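Local coordinates for Lin2960 protein (Listeria innocua, PDB 3OOP), which is of unknown function but, as a member of the MarR family, probably binds DNA and regulates transcription, at residues Thr61-Asp64 / Thr65-Asn69; Asp73-Arg77 / Lys78-Val82; Ala121-Thr124 / Arg125-Glu129. All coordinates share one frame; numbering follows the deposited sequence.

Contact 1 (Thr61-Asp64 / Thr65-Asn69); sequences TKKD and TPTVN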
loop_
_atom_site.group_PDB
_atom_site.type_symbol
_atom_site.label_atom_id
_atom_site.label_comp_id
_atom_site.label_asym_id
_atom_site.label_seq_id
_atom_site.Cartn_x
_atom_site.Cartn_y
_atom_site.Cartn_z
ATOM N N THR A 61 -19.452 1.724 3.624
ATOM C CA THR A 61 -18.662 0.703 4.296
ATOM C C THR A 61 -17.874 -0.144 3.304
ATOM O O THR A 61 -16.966 -0.879 3.698
ATOM C CB THR A 61 -19.547 -0.245 5.132
ATOM O OG1 THR A 61 -20.479 -0.903 4.269
ATOM C CG2 THR A 61 -20.315 0.520 6.198
ATOM N N LYS A 62 -18.230 -0.031 2.021
ATOM C CA LYS A 62 -17.656 -0.873 0.958
ATOM C C LYS A 62 -17.946 -2.360 1.188
ATOM O O LYS A 62 -17.060 -3.211 1.075
ATOM C CB LYS A 62 -16.159 -0.593 0.785
ATOM C CG LYS A 62 -15.886 0.718 0.076
ATOM C CD LYS A 62 -14.446 1.175 0.233
ATOM C CE LYS A 62 -14.308 2.183 1.366
ATOM N NZ LYS A 62 -12.956 2.819 1.372
ATOM N N LYS A 63 -19.200 -2.653 1.519
ATOM C CA LYS A 63 -19.690 -4.022 1.629
ATOM C C LYS A 63 -20.767 -4.209 0.570
ATOM O O LYS A 63 -21.361 -3.232 0.116
ATOM C CB LYS A 63 -20.258 -4.277 3.031
ATOM C CG LYS A 63 -19.248 -4.076 4.164
ATOM C CD LYS A 63 -19.882 -4.316 5.534
ATOM C CE LYS A 63 -18.937 -3.918 6.671
ATOM N NZ LYS A 63 -17.759 -4.821 6.826
ATOM N N ASP A 64 -21.024 -5.449 0.162
ATOM C CA ASP A 64 -22.043 -5.668 -0.864
ATOM C C ASP A 64 -23.463 -5.669 -0.294
ATOM O O ASP A 64 -23.656 -5.770 0.926
ATOM C CB ASP A 64 -21.746 -6.917 -1.712
ATOM C CG ASP A 64 -21.698 -8.201 -0.901
ATOM O OD1 ASP A 64 -22.404 -8.309 0.120
ATOM O OD2 ASP A 64 -20.964 -9.128 -1.313
ATOM N N THR A 65 -24.442 -5.539 -1.187
ATOM C CA THR A 65 -25.864 -5.540 -0.841
ATOM C C THR A 65 -26.255 -6.673 0.129
ATOM O O THR A 65 -26.822 -6.391 1.183
ATOM C CB THR A 65 -26.767 -5.559 -2.108
ATOM O OG1 THR A 65 -26.307 -4.574 -3.045
ATOM C CG2 THR A 65 -28.226 -5.279 -1.755
ATOM N N PRO A 66 -25.952 -7.949 -0.221
ATOM C CA PRO A 66 -26.300 -9.066 0.674
ATOM C C PRO A 66 -25.680 -8.964 2.079
ATOM O O PRO A 66 -26.349 -9.283 3.064
ATOM C CB PRO A 66 -25.733 -10.293 -0.055
ATOM C CG PRO A 66 -25.661 -9.883 -1.490
ATOM C CD PRO A 66 -25.325 -8.434 -1.472
ATOM N N THR A 67 -24.421 -8.530 2.155
ATOM C CA THR A 67 -23.706 -8.386 3.425
ATOM C C THR A 67 -24.353 -7.307 4.291
ATOM O O THR A 67 -24.590 -7.526 5.481
ATOM C CB THR A 67 -22.215 -8.057 3.189
ATOM O OG1 THR A 67 -21.602 -9.140 2.477
ATOM C CG2 THR A 67 -21.468 -7.825 4.500
ATOM N N VAL A 68 -24.636 -6.154 3.686
ATOM C CA VAL A 68 -25.271 -5.049 4.406
ATOM C C VAL A 68 -26.669 -5.459 4.851
ATOM O O VAL A 68 -27.032 -5.242 6.008
ATOM C CB VAL A 68 -25.268 -3.734 3.588
ATOM C CG1 VAL A 68 -26.189 -2.690 4.222
ATOM C CG2 VAL A 68 -23.855 -3.183 3.504
ATOM N N ASN A 69 -27.431 -6.101 3.963
ATOM C CA ASN A 69 -28.760 -6.593 4.307
ATOM C C ASN A 69 -28.719 -7.505 5.539
ATOM O O ASN A 69 -29.542 -7.373 6.443
ATOM C CB ASN A 69 -29.402 -7.306 3.110
ATOM C CG ASN A 69 -29.617 -6.378 1.918
ATOM O OD1 ASN A 69 -29.462 -5.157 2.024
ATOM N ND2 ASN A 69 -29.974 -6.957 0.775
#
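D64 caps the helix that begins at T65, and T67, three residues on, supplies both donors to its carboxylate. The hydroxyl T67 OG1 donates a hydrogen bond to D64 OD1 over 2.6 Å, coming in from above the carboxylate plane, while the backbone T67 N reaches D64 OD1 at 2.9 Å, nearly in line with the C-O bond. With CG lodged between its own backbone N and carbonyl carbon (chi1 61°), D64 folds its carboxylate over the first turn, where this N-cap bond can form. A third bond joins backbone to backbone: V68 N donates to D64 O at 3.0 Å, almost straight at 170°. P66 lies beside the cap, its CD 3.3 Å from D64 OD1, and as a proline in the first turn it has no N-H to offer. Outward from the polar cluster, K63 CB packs on V68 CG2 at 3.8 Å, and T67 CG2 lies against K63 CB and CD, the two side chains crossing at about a right angle. K63 also touches E38 and S41 of helix 37-49, and V68 leans on helix 54-61. This is the turn between the two helices of the helix-turn-helix, helix 65-77 being the probable DNA-recognition helix. Two donors converging on D64 OD1 would favour an ionised carboxylate, whose negative charge probably also suits the positive end of the helix dipole.

Contact 2 (Asp73-Arg77 / Lys78-Val82); sequences DVLLR and KELIV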
loop_
_atom_site.group_PDB
_atom_site.type_symbol
_atom_site.label_atom_id
_atom_site.label_comp_id
_atom_site.label_asym_id
_atom_site.label_seq_id
_atom_site.Cartn_x
_atom_site.Cartn_y
_atom_site.Cartn_z
ATOM N N ASP A 73 -30.155 -6.540 9.310
ATOM C CA ASP A 73 -31.085 -7.423 10.013
ATOM C C ASP A 73 -30.665 -7.739 11.462
ATOM O O ASP A 73 -31.505 -7.718 12.358
ATOM C CB ASP A 73 -31.379 -8.683 9.190
ATOM C CG ASP A 73 -32.198 -8.377 7.934
ATOM O OD1 ASP A 73 -32.885 -7.325 7.896
ATOM O OD2 ASP A 73 -32.157 -9.187 6.972
ATOM N N VAL A 74 -29.379 -7.989 11.703
ATOM C CA VAL A 74 -28.899 -8.233 13.074
ATOM C C VAL A 74 -29.072 -6.980 13.938
ATOM O O VAL A 74 -29.509 -7.072 15.086
ATOM C CB VAL A 74 -27.421 -8.703 13.122
ATOM C CG1 VAL A 74 -26.948 -8.834 14.573
ATOM C CG2 VAL A 74 -27.255 -10.043 12.377
ATOM N N LEU A 75 -28.753 -5.818 13.378
ATOM C CA LEU A 75 -28.851 -4.558 14.131
ATOM C C LEU A 75 -30.297 -4.173 14.464
ATOM O O LEU A 75 -30.565 -3.600 15.519
ATOM C CB LEU A 75 -28.131 -3.420 13.404
ATOM C CG LEU A 75 -26.612 -3.543 13.232
ATOM C CD1 LEU A 75 -26.091 -2.371 12.390
ATOM C CD2 LEU A 75 -25.897 -3.601 14.577
ATOM N N LEU A 76 -31.220 -4.502 13.566
ATOM C CA LEU A 76 -32.646 -4.355 13.833
ATOM C C LEU A 76 -33.096 -5.280 14.966
ATOM O O LEU A 76 -33.810 -4.842 15.878
ATOM C CB LEU A 76 -33.469 -4.606 12.562
ATOM C CG LEU A 76 -33.479 -3.479 11.521
ATOM C CD1 LEU A 76 -34.041 -3.984 10.212
ATOM C CD2 LEU A 76 -34.253 -2.247 12.009
ATOM N N ARG A 77 -32.653 -6.535 14.922
ATOM C CA ARG A 77 -33.001 -7.496 15.962
ATOM C C ARG A 77 -32.422 -7.095 17.321
ATOM O O ARG A 77 -33.070 -7.293 18.349
ATOM C CB ARG A 77 -32.568 -8.906 15.563
ATOM C CG ARG A 77 -33.415 -10.001 16.176
ATOM C CD ARG A 77 -33.281 -11.302 15.402
ATOM N NE ARG A 77 -31.898 -11.766 15.323
ATOM C CZ ARG A 77 -31.164 -11.745 14.216
ATOM N NH1 ARG A 77 -29.915 -12.198 14.242
ATOM N NH2 ARG A 77 -31.677 -11.273 13.083
ATOM N N LYS A 78 -31.222 -6.508 17.320
ATOM C CA LYS A 78 -30.590 -5.992 18.542
ATOM C C LYS A 78 -31.214 -4.673 19.011
ATOM O O LYS A 78 -30.812 -4.136 20.048
ATOM C CB LYS A 78 -29.073 -5.829 18.371
ATOM C CG LYS A 78 -28.308 -7.147 18.184
ATOM C CD LYS A 78 -26.797 -6.956 18.176
ATOM C CE LYS A 78 -26.079 -8.298 18.332
ATOM N NZ LYS A 78 -24.593 -8.165 18.511
ATOM N N GLU A 79 -32.178 -4.164 18.241
ATOM C CA GLU A 79 -32.902 -2.920 18.536
ATOM C C GLU A 79 -31.981 -1.705 18.617
ATOM O O GLU A 79 -32.207 -0.797 19.419
ATOM C CB GLU A 79 -33.728 -3.054 19.818
ATOM C CG GLU A 79 -34.421 -4.409 19.956
ATOM C CD GLU A 79 -35.343 -4.475 21.152
ATOM O OE1 GLU A 79 -34.919 -4.987 22.205
ATOM O OE2 GLU A 79 -36.492 -4.009 21.037
ATOM N N LEU A 80 -30.951 -1.696 17.771
ATOM C CA LEU A 80 -29.965 -0.608 17.753
ATOM C C LEU A 80 -30.289 0.394 16.652
ATOM O O LEU A 80 -29.862 1.548 16.698
ATOM C CB LEU A 80 -28.540 -1.167 17.582
ATOM C CG LEU A 80 -28.100 -2.129 18.701
ATOM C CD1 LEU A 80 -26.750 -2.805 18.397
ATOM C CD2 LEU A 80 -28.076 -1.417 20.048
ATOM N N ILE A 81 -31.049 -0.049 15.662
ATOM C CA ILE A 81 -31.431 0.825 14.554
ATOM C C ILE A 81 -32.911 0.638 14.236
ATOM O O ILE A 81 -33.541 -0.327 14.688
ATOM C CB ILE A 81 -30.565 0.584 13.279
ATOM C CG1 ILE A 81 -30.796 -0.831 12.717
ATOM C CG2 ILE A 81 -29.070 0.865 13.578
ATOM C CD1 ILE A 81 -30.141 -1.078 11.334
ATOM N N VAL A 82 -33.455 1.570 13.466
ATOM C CA VAL A 82 -34.829 1.481 13.012
ATOM C C VAL A 82 -34.833 1.705 11.502
ATOM O O VAL A 82 -34.014 2.473 10.978
ATOM C CB VAL A 82 -35.744 2.465 13.806
ATOM C CG1 VAL A 82 -35.411 3.918 13.492
ATOM C CG2 VAL A 82 -37.216 2.169 13.573
#
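From L75 to L80 the backbone closes helix 65-77 with a Schellman motif: L80 N donates to L75 O at 3.0 Å and E79 N to L76 O at 3.0 Å, with E79 taking the positive phi (60°) that turns the chain out of the helix, just after the regular helical bond from K78 N to V74 O at 2.9 Å. K78 and V74 lie side by side pointing the same way, and the extended lysine chain brings CE to 3.9 Å from V74 CG1 before its NZ goes on to a salt bridge with D34 and a hydrogen bond to Q39. This turn joins the probable recognition helix to strand 81-84, the first strand of the beta wing in the winged helix-turn-helix fold of MarR proteins. I81 folds back against the last turn of the helix: CG1 sits between its backbone N and carbonyl carbon (chi1 65°), which brings CD1 to 3.7 Å from L75 CB. L76 crosses I81 at about a right angle, its CD2 resting 3.8 Å from I81 CG1. On another side, L75 CD2 meets L80 CD1 at 4.0 Å, again nearly perpendicular. L75 and I81 also pack on helix 37-49, while L80 reaches K100 and E104 of helix 99-119.

Contact 3 (Ala121-Thr124 / Arg125-Glu129); sequences AGVT and RTDLE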
loop_
_atom_site.group_PDB
_atom_site.type_symbol
_atom_site.label_atom_id
_atom_site.label_comp_id
_atom_site.label_asym_id
_atom_site.label_seq_id
_atom_site.Cartn_x
_atom_site.Cartn_y
_atom_site.Cartn_z
ATOM N N ALA A 121 0.237 8.548 20.257
ATOM C CA ALA A 121 1.036 9.163 21.315
ATOM C C ALA A 121 2.437 9.557 20.826
ATOM O O ALA A 121 3.161 8.731 20.276
ATOM C CB ALA A 121 1.117 8.233 22.546
ATOM N N GLY A 122 2.797 10.827 21.009
ATOM C CA GLY A 122 4.110 11.322 20.589
ATOM C C GLY A 122 4.244 11.652 19.111
ATOM O O GLY A 122 5.300 12.105 18.669
ATOM N N VAL A 123 3.187 11.418 18.339
ATOM C CA VAL A 123 3.164 11.799 16.921
ATOM C C VAL A 123 2.328 13.056 16.773
ATOM O O VAL A 123 1.234 13.139 17.331
ATOM C CB VAL A 123 2.548 10.689 16.020
ATOM C CG1 VAL A 123 2.630 11.084 14.545
ATOM C CG2 VAL A 123 3.239 9.368 16.241
ATOM N N THR A 124 2.840 14.029 16.024
ATOM C CA THR A 124 2.138 15.291 15.816
ATOM C C THR A 124 1.666 15.448 14.371
ATOM O O THR A 124 2.202 14.805 13.461
ATOM C CB THR A 124 3.027 16.503 16.204
ATOM O OG1 THR A 124 4.215 16.512 15.395
ATOM C CG2 THR A 124 3.417 16.423 17.655
ATOM N N ARG A 125 0.660 16.296 14.169
ATOM C CA ARG A 125 0.166 16.613 12.831
ATOM C C ARG A 125 1.320 17.062 11.948
ATOM O O ARG A 125 1.429 16.631 10.801
ATOM C CB ARG A 125 -0.899 17.709 12.894
ATOM C CG ARG A 125 -1.615 17.976 11.578
ATOM C CD ARG A 125 -2.601 19.144 11.707
ATOM N NE ARG A 125 -2.012 20.428 11.316
ATOM C CZ ARG A 125 -1.346 21.251 12.131
ATOM N NH1 ARG A 125 -1.163 20.940 13.411
ATOM N NH2 ARG A 125 -0.859 22.393 11.664
ATOM N N THR A 126 2.176 17.924 12.505
ATOM C CA THR A 126 3.366 18.430 11.814
ATOM C C THR A 126 4.278 17.301 11.304
ATOM O O THR A 126 4.755 17.367 10.166
ATOM C CB THR A 126 4.169 19.423 12.705
ATOM O OG1 THR A 126 3.257 20.293 13.387
ATOM C CG2 THR A 126 5.106 20.278 11.867
ATOM N N ASP A 127 4.500 16.272 12.129
ATOM C CA ASP A 127 5.302 15.103 11.740
ATOM C C ASP A 127 4.775 14.462 10.459
ATOM O O ASP A 127 5.550 14.032 9.599
ATOM C CB ASP A 127 5.302 14.032 12.840
ATOM C CG ASP A 127 6.150 14.402 14.044
ATOM O OD1 ASP A 127 7.266 14.951 13.871
ATOM O OD2 ASP A 127 5.697 14.108 15.179
ATOM N N LEU A 128 3.450 14.403 10.339
ATOM C CA LEU A 128 2.810 13.798 9.174
ATOM C C LEU A 128 2.831 14.702 7.940
ATOM O O LEU A 128 3.109 14.220 6.835
ATOM C CB LEU A 128 1.382 13.350 9.508
ATOM C CG LEU A 128 1.246 12.328 10.638
ATOM C CD1 LEU A 128 -0.222 11.985 10.851
ATOM C CD2 LEU A 128 2.056 11.071 10.349
ATOM N N GLU A 129 2.563 15.998 8.123
ATOM C CA GLU A 129 2.547 16.975 7.025
ATOM C C GLU A 129 3.928 17.141 6.376
ATOM O O GLU A 129 4.040 17.484 5.195
ATOM C CB GLU A 129 1.992 18.324 7.515
ATOM C CG GLU A 129 0.525 18.251 7.968
ATOM C CD GLU A 129 -0.055 19.597 8.364
ATOM O OE1 GLU A 129 0.724 20.557 8.552
ATOM O OE2 GLU A 129 -1.299 19.690 8.495
#
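The carboxylate of D127 turns its OD2 back to T124, whose backbone N-H meets that oxygen on the anti side, 24° out of the carboxylate plane, at 3.0 Å. T124 OG1 lies 2.8 Å from the same D127 OD2 in a weak hydrogen bond. In return D127 N donates to T124 OG1 at 3.3 Å, so each residue's side chain receives the other's backbone N-H. This reciprocal pair is a capping box, with T124 as the N-cap of helix 125-141, the last helix of the chain. The threonine hydroxyl can face both groups because it sits between its own backbone N and carbonyl carbon (chi1 60°). L128 N adds only a weak bond to T124 O. In one of the two modelled conformers of E129, OE2 comes within 3.0 Å of R125 NE, a salt bridge within the helix whose hydrogen bond is weak. Next to the polar cap V123 CG1 lies 4.2 Å from L128 CD2, a loose apolar contact. V123 and L128 also pack on M4 and I11 of the second subunit, while R125 and D127 touch Y7 and I134 of that neighbouring chain.

Along the chain the three contacts come in series, and each marks a helix end. Contacts 1 and 2 share helix 65-77, one at its start and the other at its finish, with centres about 15 Å apart; together they frame the probable recognition helix between the helix-turn-helix turn and the small antiparallel sheet of the wing. Contact 3 lies on the opposite side of the chain's centre, about 34 Å from contact 1 and about 39 Å from contact 2 between centres, at the start of helix 125-141, where the second subunit packs against it. The set thus spans the putative DNA-binding lobe and the dimer interface, with helix 99-119 running between the wing and the loop of contact 3.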